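Local coordinates for protein yxeP (Bacillus subtilis, PDB 1YSJ) that probably deacetylates N-acetylcysteine to cysteine and acetate with two divalent metal ions, in a pathway that degrades S-(2-succino)cysteine, at residues E207-G212 against D269-E274. The protein carries 1 engineered substitution. Sequence-based numbering, arbitrary orientation.
Sequences EIVIKG and DQAEME
CG of Gln-270 lies anti to its carbonyl carbon, beside the backbone N (chi1 -74°), and the chain runs on extended, which carries the amide up beside Lys-211 and across Val-209, whose CG1, trans to its own backbone N (chi1 177°), lies 3.5 Å from Gln-270 OE1. The aliphatic part of Lys-211 runs alongside in the same direction, its CB 3.7 Å from Gln-270 CG, and its ammonium group forms a salt bridge with Glu-308 of the neighbouring strand 306-320. Further along this face the carboxylates of Glu-207 and Glu-272 stand almost perpendicular, Glu-207 OE1 4.2 Å from Glu-272 OE1; Arg-257, salt-bridged to Glu-272 and Glu-274, probably eases the crowding of negative charge. The other face is apolar. Ile-208 CB meets CG of Met-273, which is a selenomethionine, at 3.9 Å, and Ile-210 CB lies beside Ala-271 CB, 4.3 Å away, with helix 226-237 covering Ile-208, Ile-210 and Met-273. Reciprocal backbone hydrogen bonds close the pairs Ile-208/Met-273 and Ile-210/Ala-271. Beyond them a water bridges Gly-212 N and Asp-269 O. Well away from the dinickel site, these central antiparallel strands belong to the four-stranded, helix-backed alpha/beta sheet of the M20 dimerisation domain.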
loop_
_atom_site.group_PDB
_atom_site.type_symbol
_atom_site.label_atom_id
_atom_site.label_comp_id
_atom_site.label_asym_id
_atom_site.label_seq_id
_atom_site.Cartn_x
_atom_site.Cartn_y
_atom_site.Cartn_z
ATOM N N GLU A 207 -6.542 -10.682 6.940
ATOM C CA GLU A 207 -6.483 -9.863 5.737
ATOM C C GLU A 207 -7.872 -9.302 5.429
ATOM O O GLU A 207 -8.860 -10.039 5.427
ATOM C CB GLU A 207 -5.971 -10.692 4.553
ATOM C CG GLU A 207 -5.909 -9.935 3.219
ATOM C CD GLU A 207 -5.597 -10.836 2.027
ATOM O OE1 GLU A 207 -5.914 -10.433 0.884
ATOM O OE2 GLU A 207 -5.037 -11.941 2.231
ATOM N N ILE A 208 -7.943 -7.998 5.184
ATOM C CA ILE A 208 -9.197 -7.361 4.777
ATOM C C ILE A 208 -9.050 -6.650 3.438
ATOM O O ILE A 208 -8.167 -5.808 3.272
ATOM C CB ILE A 208 -9.741 -6.365 5.833
ATOM C CG1 ILE A 208 -9.763 -7.007 7.220
ATOM C CG2 ILE A 208 -11.140 -5.894 5.444
ATOM C CD1 ILE A 208 -10.158 -6.070 8.333
ATOM N N VAL A 209 -9.914 -7.010 2.493
ATOM C CA VAL A 209 -9.993 -6.350 1.189
ATOM C C VAL A 209 -11.280 -5.523 1.124
ATOM O O VAL A 209 -12.374 -6.046 1.359
ATOM C CB VAL A 209 -9.953 -7.377 0.016
ATOM C CG1 VAL A 209 -10.099 -6.675 -1.333
ATOM C CG2 VAL A 209 -8.663 -8.197 0.048
ATOM N N ILE A 210 -11.129 -4.235 0.818
ATOM C CA ILE A 210 -12.257 -3.304 0.681
ATOM C C ILE A 210 -12.437 -2.879 -0.775
ATOM O O ILE A 210 -11.589 -2.175 -1.331
ATOM C CB ILE A 210 -12.062 -2.012 1.538
ATOM C CG1 ILE A 210 -11.695 -2.342 2.992
ATOM C CG2 ILE A 210 -13.297 -1.102 1.445
ATOM C CD1 ILE A 210 -12.789 -3.050 3.780
ATOM N N LYS A 211 -13.546 -3.295 -1.380
ATOM C CA LYS A 211 -13.849 -2.933 -2.767
ATOM C C LYS A 211 -15.306 -2.498 -2.959
ATOM O O LYS A 211 -16.149 -2.734 -2.094
ATOM C CB LYS A 211 -13.477 -4.075 -3.723
ATOM C CG LYS A 211 -14.277 -5.362 -3.556
ATOM C CD LYS A 211 -13.653 -6.493 -4.368
ATOM C CE LYS A 211 -14.644 -7.616 -4.638
ATOM N NZ LYS A 211 -13.993 -8.814 -5.247
ATOM N N GLY A 212 -15.592 -1.867 -4.095
ATOM C CA GLY A 212 -16.946 -1.423 -4.423
ATOM C C GLY A 212 -17.894 -2.541 -4.826
ATOM O O GLY A 212 -17.652 -3.717 -4.538
ATOM N N ASP A 269 -9.781 1.060 -7.054
ATOM C CA ASP A 269 -10.958 0.210 -6.899
ATOM C C ASP A 269 -10.941 -0.502 -5.547
ATOM O O ASP A 269 -11.988 -0.700 -4.927
ATOM C CB ASP A 269 -11.042 -0.814 -8.037
ATOM C CG ASP A 269 -11.497 -0.199 -9.361
ATOM O OD1 ASP A 269 -12.043 -0.947 -10.202
ATOM O OD2 ASP A 269 -11.314 1.023 -9.571
ATOM N N GLN A 270 -9.744 -0.867 -5.094
ATOM C CA GLN A 270 -9.574 -1.653 -3.873
ATOM C C GLN A 270 -8.693 -0.981 -2.828
ATOM O O GLN A 270 -7.879 -0.109 -3.138
ATOM C CB GLN A 270 -8.970 -3.022 -4.198
ATOM C CG GLN A 270 -9.922 -4.009 -4.844
ATOM C CD GLN A 270 -9.333 -5.406 -4.942
ATOM O OE1 GLN A 270 -8.351 -5.730 -4.272
ATOM N NE2 GLN A 270 -9.936 -6.243 -5.778
ATOM N N ALA A 271 -8.877 -1.408 -1.583
ATOM C CA ALA A 271 -7.936 -1.143 -0.506
ATOM C C ALA A 271 -7.764 -2.435 0.290
ATOM O O ALA A 271 -8.748 -3.063 0.685
ATOM C CB ALA A 271 -8.439 -0.019 0.383
ATOM N N GLU A 272 -6.517 -2.846 0.501
ATOM C CA GLU A 272 -6.244 -4.034 1.307
ATOM C C GLU A 272 -5.401 -3.731 2.539
ATOM O O GLU A 272 -4.571 -2.820 2.537
ATOM C CB GLU A 272 -5.627 -5.170 0.472
ATOM C CG GLU A 272 -4.220 -4.909 -0.069
ATOM C CD GLU A 272 -3.635 -6.101 -0.824
ATOM O OE1 GLU A 272 -4.368 -7.083 -1.077
ATOM O OE2 GLU A 272 -2.433 -6.054 -1.168
HETATM N N MSE A 273 -5.647 -4.494 3.599
HETATM C CA MSE A 273 -4.843 -4.419 4.809
HETATM C C MSE A 273 -4.662 -5.797 5.434
HETATM O O MSE A 273 -5.516 -6.676 5.282
HETATM C CB MSE A 273 -5.442 -3.431 5.817
HETATM C CG MSE A 273 -6.768 -3.849 6.436
HETATM SE SE MSE A 273 -7.574 -2.399 7.471
HETATM C CE MSE A 273 -8.202 -1.314 6.007
ATOM N N GLU A 274 -3.538 -5.987 6.112
ATOM C CA GLU A 274 -3.301 -7.220 6.849
ATOM C C GLU A 274 -2.541 -6.964 8.140
ATOM O O GLU A 274 -1.969 -5.892 8.333
ATOM C CB GLU A 274 -2.628 -8.296 5.972
ATOM C CG GLU A 274 -1.170 -8.056 5.590
ATOM C CD GLU A 274 -0.538 -9.253 4.873
ATOM O OE1 GLU A 274 0.350 -9.037 4.020
ATOM O OE2 GLU A 274 -0.922 -10.412 5.163
HETATM O O HOH W 1 -14.291 -0.438 -6.280
#